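Local coordinates for RagB/SusD domain protein (Flavobacterium johnsoniae, PDB 5J90) that binds chitin as a SusD-like outer-membrane lipoprotein, probably capturing the polysaccharide at the cell surface for uptake through a chitin utilization system, at residues A[156-161]-A[208-213]; A[137-142]-A[162-167]. All blocks are in the same frame, centred on the assembly; numbering follows the deposited sequence.

Contact 1: residues A[156-161]-A[208-213]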
loop_
_atom_site.group_PDB
_atom_site.type_symbol
_atom_site.label_atom_id
_atom_site.label_comp_id
_atom_site.label_asym_id
_atom_site.label_seq_id
_atom_site.Cartn_x
_atom_site.Cartn_y
_atom_site.Cartn_z
ATOM N N GLU A 156 5.278 12.139 -4.612
ATOM C CA GLU A 156 5.853 13.421 -5.012
ATOM C C GLU A 156 5.800 13.629 -6.521
ATOM O O GLU A 156 5.498 14.736 -6.988
ATOM C CB GLU A 156 7.311 13.518 -4.542
ATOM C CG GLU A 156 7.447 13.727 -3.039
ATOM C CD GLU A 156 8.831 13.367 -2.507
ATOM O OE1 GLU A 156 9.715 12.881 -3.261
ATOM O OE2 GLU A 156 9.042 13.574 -1.292
ATOM N N VAL A 157 6.102 12.581 -7.283
ATOM C CA VAL A 157 6.074 12.700 -8.743
ATOM C C VAL A 157 4.669 13.049 -9.236
ATOM O O VAL A 157 4.500 13.940 -10.074
ATOM C CB VAL A 157 6.617 11.437 -9.444
ATOM C CG1 VAL A 157 6.494 11.579 -10.959
ATOM C CG2 VAL A 157 8.078 11.198 -9.050
ATOM N N TYR A 158 3.659 12.367 -8.709
ATOM C CA TYR A 158 2.280 12.657 -9.108
ATOM C C TYR A 158 1.888 14.107 -8.801
ATOM O O TYR A 158 1.299 14.785 -9.647
ATOM C CB TYR A 158 1.291 11.637 -8.508
ATOM C CG TYR A 158 0.986 10.518 -9.488
ATOM C CD1 TYR A 158 1.922 9.521 -9.751
ATOM C CD2 TYR A 158 -0.212 10.493 -10.205
ATOM C CE1 TYR A 158 1.664 8.518 -10.675
ATOM C CE2 TYR A 158 -0.482 9.496 -11.131
ATOM C CZ TYR A 158 0.462 8.519 -11.376
ATOM O OH TYR A 158 0.171 7.545 -12.312
ATOM N N THR A 159 2.230 14.604 -7.618
ATOM C CA THR A 159 1.958 16.005 -7.295
ATOM C C THR A 159 2.634 16.943 -8.292
ATOM O O THR A 159 2.016 17.894 -8.788
ATOM C CB THR A 159 2.398 16.315 -5.856
ATOM O OG1 THR A 159 1.512 15.636 -4.962
ATOM C CG2 THR A 159 2.348 17.807 -5.551
ATOM N N GLN A 160 3.895 16.666 -8.608
ATOM C CA GLN A 160 4.602 17.492 -9.588
ATOM C C GLN A 160 3.970 17.451 -10.984
ATOM O O GLN A 160 3.856 18.483 -11.649
ATOM C CB GLN A 160 6.071 17.090 -9.662
ATOM C CG GLN A 160 6.867 17.363 -8.417
ATOM C CD GLN A 160 8.266 16.807 -8.524
ATOM O OE1 GLN A 160 9.123 17.400 -9.189
ATOM N NE2 GLN A 160 8.505 15.646 -7.893
ATOM N N MET A 161 3.554 16.266 -11.430
ATOM C CA MET A 161 2.931 16.134 -12.742
ATOM C C MET A 161 1.627 16.924 -12.822
ATOM O O MET A 161 1.370 17.599 -13.821
ATOM C CB MET A 161 2.728 14.662 -13.115
ATOM C CG MET A 161 4.043 13.911 -13.336
ATOM S SD MET A 161 3.839 12.245 -13.981
ATOM C CE MET A 161 2.814 11.438 -12.743
ATOM N N LEU A 208 -7.071 13.699 -16.119
ATOM C CA LEU A 208 -8.135 12.798 -15.700
ATOM C C LEU A 208 -7.642 11.359 -15.538
ATOM O O LEU A 208 -8.000 10.682 -14.562
ATOM C CB LEU A 208 -9.320 12.883 -16.679
ATOM C CG LEU A 208 -10.548 12.016 -16.374
ATOM C CD1 LEU A 208 -11.154 12.360 -15.007
ATOM C CD2 LEU A 208 -11.590 12.176 -17.479
ATOM N N ARG A 209 -6.807 10.894 -16.468
ATOM C CA ARG A 209 -6.188 9.581 -16.337
ATOM C C ARG A 209 -5.383 9.472 -15.039
ATOM O O ARG A 209 -5.520 8.499 -14.293
ATOM C CB ARG A 209 -5.283 9.296 -17.545
ATOM C CG ARG A 209 -4.443 8.033 -17.367
ATOM C CD ARG A 209 -3.367 7.886 -18.437
ATOM N NE ARG A 209 -3.923 7.429 -19.713
ATOM C CZ ARG A 209 -3.184 7.204 -20.792
ATOM N NH1 ARG A 209 -1.873 7.407 -20.746
ATOM N NH2 ARG A 209 -3.754 6.786 -21.917
ATOM N N LEU A 210 -4.538 10.462 -14.784
ATOM C CA LEU A 210 -3.677 10.425 -13.597
ATOM C C LEU A 210 -4.497 10.527 -12.308
ATOM O O LEU A 210 -4.168 9.897 -11.290
ATOM C CB LEU A 210 -2.608 11.521 -13.657
ATOM C CG LEU A 210 -1.628 11.405 -14.824
ATOM C CD1 LEU A 210 -0.645 12.570 -14.803
ATOM C CD2 LEU A 210 -0.905 10.071 -14.834
ATOM N N ALA A 211 -5.582 11.296 -12.361
ATOM C CA ALA A 211 -6.479 11.418 -11.222
ATOM C C ALA A 211 -7.135 10.077 -10.878
ATOM O O ALA A 211 -7.146 9.659 -9.718
ATOM C CB ALA A 211 -7.525 12.486 -11.498
ATOM N N MET A 212 -7.659 9.372 -11.877
ATOM C CA MET A 212 -8.309 8.104 -11.593
ATOM C C MET A 212 -7.293 7.079 -11.099
ATOM O O MET A 212 -7.618 6.235 -10.260
ATOM C CB MET A 212 -9.075 7.579 -12.815
ATOM C CG MET A 212 -10.215 6.634 -12.448
ATOM S SD MET A 212 -11.541 7.443 -11.502
ATOM C CE MET A 212 -12.181 8.562 -12.750
ATOM N N ARG A 213 -6.061 7.155 -11.601
ATOM C CA ARG A 213 -5.015 6.242 -11.146
ATOM C C ARG A 213 -4.866 6.235 -9.633
ATOM O O ARG A 213 -4.593 5.184 -9.047
ATOM C CB ARG A 213 -3.660 6.604 -11.769
ATOM C CG ARG A 213 -2.562 5.583 -11.464
ATOM C CD ARG A 213 -2.529 4.467 -12.515
ATOM N NE ARG A 213 -1.872 4.945 -13.734
ATOM C CZ ARG A 213 -2.404 4.935 -14.953
ATOM N NH1 ARG A 213 -1.703 5.424 -15.968
ATOM N NH2 ARG A 213 -3.622 4.442 -15.183
#
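Tyr158 and Leu210 face each other where two helices run nearly antiparallel, their N-to-C directions 151° apart. The axes of the short segments come no closer than 11.2 Å. Tyr158 and Leu210 also have the nearest alpha carbons, 7.8 Å apart. Side chains do most of the bridging, and no hydrogen bond crosses it. The Tyr158 ring reaches over to the second helix. Its CE2 lies 3.8 Å from Leu210 CD2, and Leu210 O sits at the ring edge, near the ring plane. Met161 CE rests over the centre of one ring face, 3.6 Å above the plane, a CH-pi contact of the methyl within the first helix. The same methyl touches Leu210 CD1 at 4.2 Å, so CD2 meets the ring and CD1 the methionine methyl. Met161 bends at chi3 (-58°), which brings CE back over the tyrosine. Further along, Tyr158 OH packs on Arg213 CG at 3.5 Å. The guanidinium plane stands 77° from the ring. The polar ends share a partner: Asp132 takes a hydrogen bond with Tyr158 OH and a salt bridge with Arg213, which also pairs with Glu434. The contact is buried and joins helix 154-177 to helix 196-213. Helix 113-134 closes over it, with His128 against Met161, Leu210 and Arg213, and with Val124 against Leu210.

Contact 2: residues A[137-142]-A[162-167]; sequences IIYSKF and FAELDT
Tyr139 reaches from an irregular segment to Glu164 on a helix, and this pair carries the whole contact. Just before it, Ile138 offers its carbonyl oxygen to Tyr94 OH of helix 83-108. At Tyr139 the CG atom stands roughly anti to the backbone N (chi1 -152°), and the ring extends toward the helix. Tyr139 OH donates a short hydrogen bond to Glu164 OE1, at 2.6 Å. The acceptor lies at the ring edge, in plane, and uses its syn lone pair, the one on the OE2 side. The carboxylate is turned 55° from the ring. Glu164 stays extended beyond CG, which carries its carboxylate out to the hydroxyl. Glu164 OE2 lies 3.6 Å from Tyr139 CE2. It also forms a salt bridge with Lys123, whose ammonium group makes a cation-pi contact with the tyrosine ring and so serves both partners. The segment lies in the loop between helix 113-134 and helix 154-177 of the helix-rich SusD-like fold, a family placed in the TPR clan. A phenylalanine in place of Tyr139 would probably leave Glu164 OE1 without its hydroxyl donor and the carboxylate freer to turn. Tyr139 also opens a type I beta turn that ends at Phe142, closed by a hydrogen bond from Phe142 N to Tyr139 O at 3.2 Å. Within the turn, Lys141 NZ donates to Ser140 OG at 2.9 Å. Phe142 ends the segment with its ring edge-to-face with Tyr102 on helix 83-108.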
loop_
_atom_site.group_PDB
_atom_site.type_symbol
_atom_site.label_atom_id
_atom_site.label_comp_id
_atom_site.label_asym_id
_atom_site.label_seq_id
_atom_site.Cartn_x
_atom_site.Cartn_y
_atom_site.Cartn_z
ATOM N N ILE A 137 11.054 7.417 -9.072
ATOM C CA ILE A 137 11.914 7.665 -10.239
ATOM C C ILE A 137 12.684 8.960 -10.034
ATOM O O ILE A 137 12.379 9.740 -9.133
ATOM C CB ILE A 137 11.103 7.759 -11.563
ATOM C CG1 ILE A 137 10.146 8.959 -11.533
ATOM C CG2 ILE A 137 10.373 6.449 -11.850
ATOM C CD1 ILE A 137 9.576 9.323 -12.912
ATOM N N ILE A 138 13.689 9.192 -10.875
ATOM C CA ILE A 138 14.343 10.489 -10.913
ATOM C C ILE A 138 13.414 11.497 -11.592
ATOM O O ILE A 138 12.912 11.259 -12.695
ATOM C CB ILE A 138 15.695 10.416 -11.643
ATOM C CG1 ILE A 138 16.662 9.546 -10.844
ATOM C CG2 ILE A 138 16.261 11.821 -11.833
ATOM C CD1 ILE A 138 17.969 9.221 -11.575
ATOM N N TYR A 139 13.148 12.612 -10.925
ATOM C CA TYR A 139 12.267 13.614 -11.517
ATOM C C TYR A 139 12.767 15.012 -11.144
ATOM O O TYR A 139 13.408 15.664 -11.966
ATOM C CB TYR A 139 10.788 13.349 -11.155
ATOM C CG TYR A 139 9.802 13.866 -12.187
ATOM C CD1 TYR A 139 9.720 13.286 -13.448
ATOM C CD2 TYR A 139 8.943 14.922 -11.892
ATOM C CE1 TYR A 139 8.826 13.759 -14.398
ATOM C CE2 TYR A 139 8.037 15.401 -12.846
ATOM C CZ TYR A 139 7.989 14.809 -14.089
ATOM O OH TYR A 139 7.104 15.257 -15.049
ATOM N N SER A 140 12.551 15.443 -9.907
ATOM C CA SER A 140 12.969 16.788 -9.499
ATOM C C SER A 140 14.484 17.011 -9.598
ATOM O O SER A 140 14.928 18.133 -9.855
ATOM C CB SER A 140 12.474 17.132 -8.080
ATOM O OG SER A 140 13.156 16.395 -7.072
ATOM N N LYS A 141 15.270 15.957 -9.403
ATOM C CA LYS A 141 16.720 16.095 -9.350
ATOM C C LYS A 141 17.402 15.775 -10.676
ATOM O O LYS A 141 18.626 15.703 -10.741
ATOM C CB LYS A 141 17.305 15.201 -8.243
ATOM C CG LYS A 141 16.788 15.497 -6.844
ATOM C CD LYS A 141 17.027 16.945 -6.455
ATOM C CE LYS A 141 16.514 17.226 -5.052
ATOM N NZ LYS A 141 15.063 16.905 -4.926
ATOM N N PHE A 142 16.625 15.576 -11.739
ATOM C CA PHE A 142 17.228 15.273 -13.032
ATOM C C PHE A 142 18.228 16.353 -13.437
ATOM O O PHE A 142 17.964 17.542 -13.264
ATOM C CB PHE A 142 16.173 15.119 -14.134
ATOM C CG PHE A 142 16.767 14.742 -15.463
ATOM C CD1 PHE A 142 17.063 13.426 -15.757
ATOM C CD2 PHE A 142 17.067 15.718 -16.408
ATOM C CE1 PHE A 142 17.627 13.074 -16.968
ATOM C CE2 PHE A 142 17.639 15.376 -17.625
ATOM C CZ PHE A 142 17.916 14.053 -17.911
ATOM N N PHE A 162 0.803 16.869 -11.781
ATOM C CA PHE A 162 -0.428 17.661 -11.782
ATOM C C PHE A 162 -0.110 19.152 -11.863
ATOM O O PHE A 162 -0.821 19.899 -12.542
ATOM C CB PHE A 162 -1.257 17.383 -10.520
ATOM C CG PHE A 162 -1.938 16.029 -10.495
ATOM C CD1 PHE A 162 -2.755 15.606 -11.541
ATOM C CD2 PHE A 162 -1.797 15.198 -9.392
ATOM C CE1 PHE A 162 -3.401 14.371 -11.501
ATOM C CE2 PHE A 162 -2.431 13.963 -9.343
ATOM C CZ PHE A 162 -3.240 13.545 -10.404
ATOM N N ALA A 163 0.951 19.590 -11.178
ATOM C CA ALA A 163 1.335 21.010 -11.189
ATOM C C ALA A 163 1.899 21.428 -12.544
ATOM O O ALA A 163 1.667 22.547 -13.001
ATOM C CB ALA A 163 2.352 21.311 -10.076
ATOM N N GLU A 164 2.647 20.532 -13.178
ATOM C CA GLU A 164 3.152 20.786 -14.525
ATOM C C GLU A 164 2.005 20.921 -15.520
ATOM O O GLU A 164 2.015 21.811 -16.375
ATOM C CB GLU A 164 4.127 19.689 -14.936
ATOM C CG GLU A 164 5.452 19.812 -14.194
ATOM C CD GLU A 164 6.352 18.596 -14.342
ATOM O OE1 GLU A 164 5.845 17.497 -14.676
ATOM O OE2 GLU A 164 7.578 18.744 -14.115
ATOM N N LEU A 165 1.008 20.051 -15.419
ATOM C CA LEU A 165 -0.165 20.212 -16.267
ATOM C C LEU A 165 -0.897 21.527 -15.975
ATOM O O LEU A 165 -1.396 22.165 -16.904
ATOM C CB LEU A 165 -1.100 19.011 -16.141
ATOM C CG LEU A 165 -0.510 17.683 -16.633
ATOM C CD1 LEU A 165 -1.528 16.570 -16.450
ATOM C CD2 LEU A 165 -0.060 17.773 -18.081
ATOM N N ASP A 166 -0.964 21.940 -14.705
ATOM C CA ASP A 166 -1.555 23.246 -14.364
ATOM C C ASP A 166 -0.834 24.372 -15.101
ATOM O O ASP A 166 -1.471 25.240 -15.697
ATOM C CB ASP A 166 -1.474 23.540 -12.858
ATOM C CG ASP A 166 -2.388 22.667 -12.024
ATOM O OD1 ASP A 166 -3.377 22.116 -12.559
ATOM O OD2 ASP A 166 -2.104 22.562 -10.805
ATOM N N THR A 167 0.493 24.358 -15.047
ATOM C CA THR A 167 1.304 25.387 -15.698
ATOM C C THR A 167 1.067 25.409 -17.208
ATOM O O THR A 167 0.820 26.473 -17.796
ATOM C CB THR A 167 2.787 25.151 -15.405
ATOM O OG1 THR A 167 3.010 25.285 -13.994
ATOM C CG2 THR A 167 3.659 26.157 -16.148
#

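How the contacts relate
The two contacts lie about 10 Å apart, centre to centre, on the same side of the chain's centre. Both use helix 154-177: residues 156-161 serve contact 1 and residues 162-167, directly after them, serve contact 2. Along the chain the segments alternate, in the order 137-142, 156-161, 162-167, 208-213. The helix thus meets the preceding loop and the following helix 196-213. The contacts also touch each other. Met161 CG lies 3.8 Å from Tyr139 OH, and Leu210 CB lies 3.7 Å from Phe162 CE1. Helix 113-134 borders both. Together they join consecutive parts of the helical SusD-like scaffold.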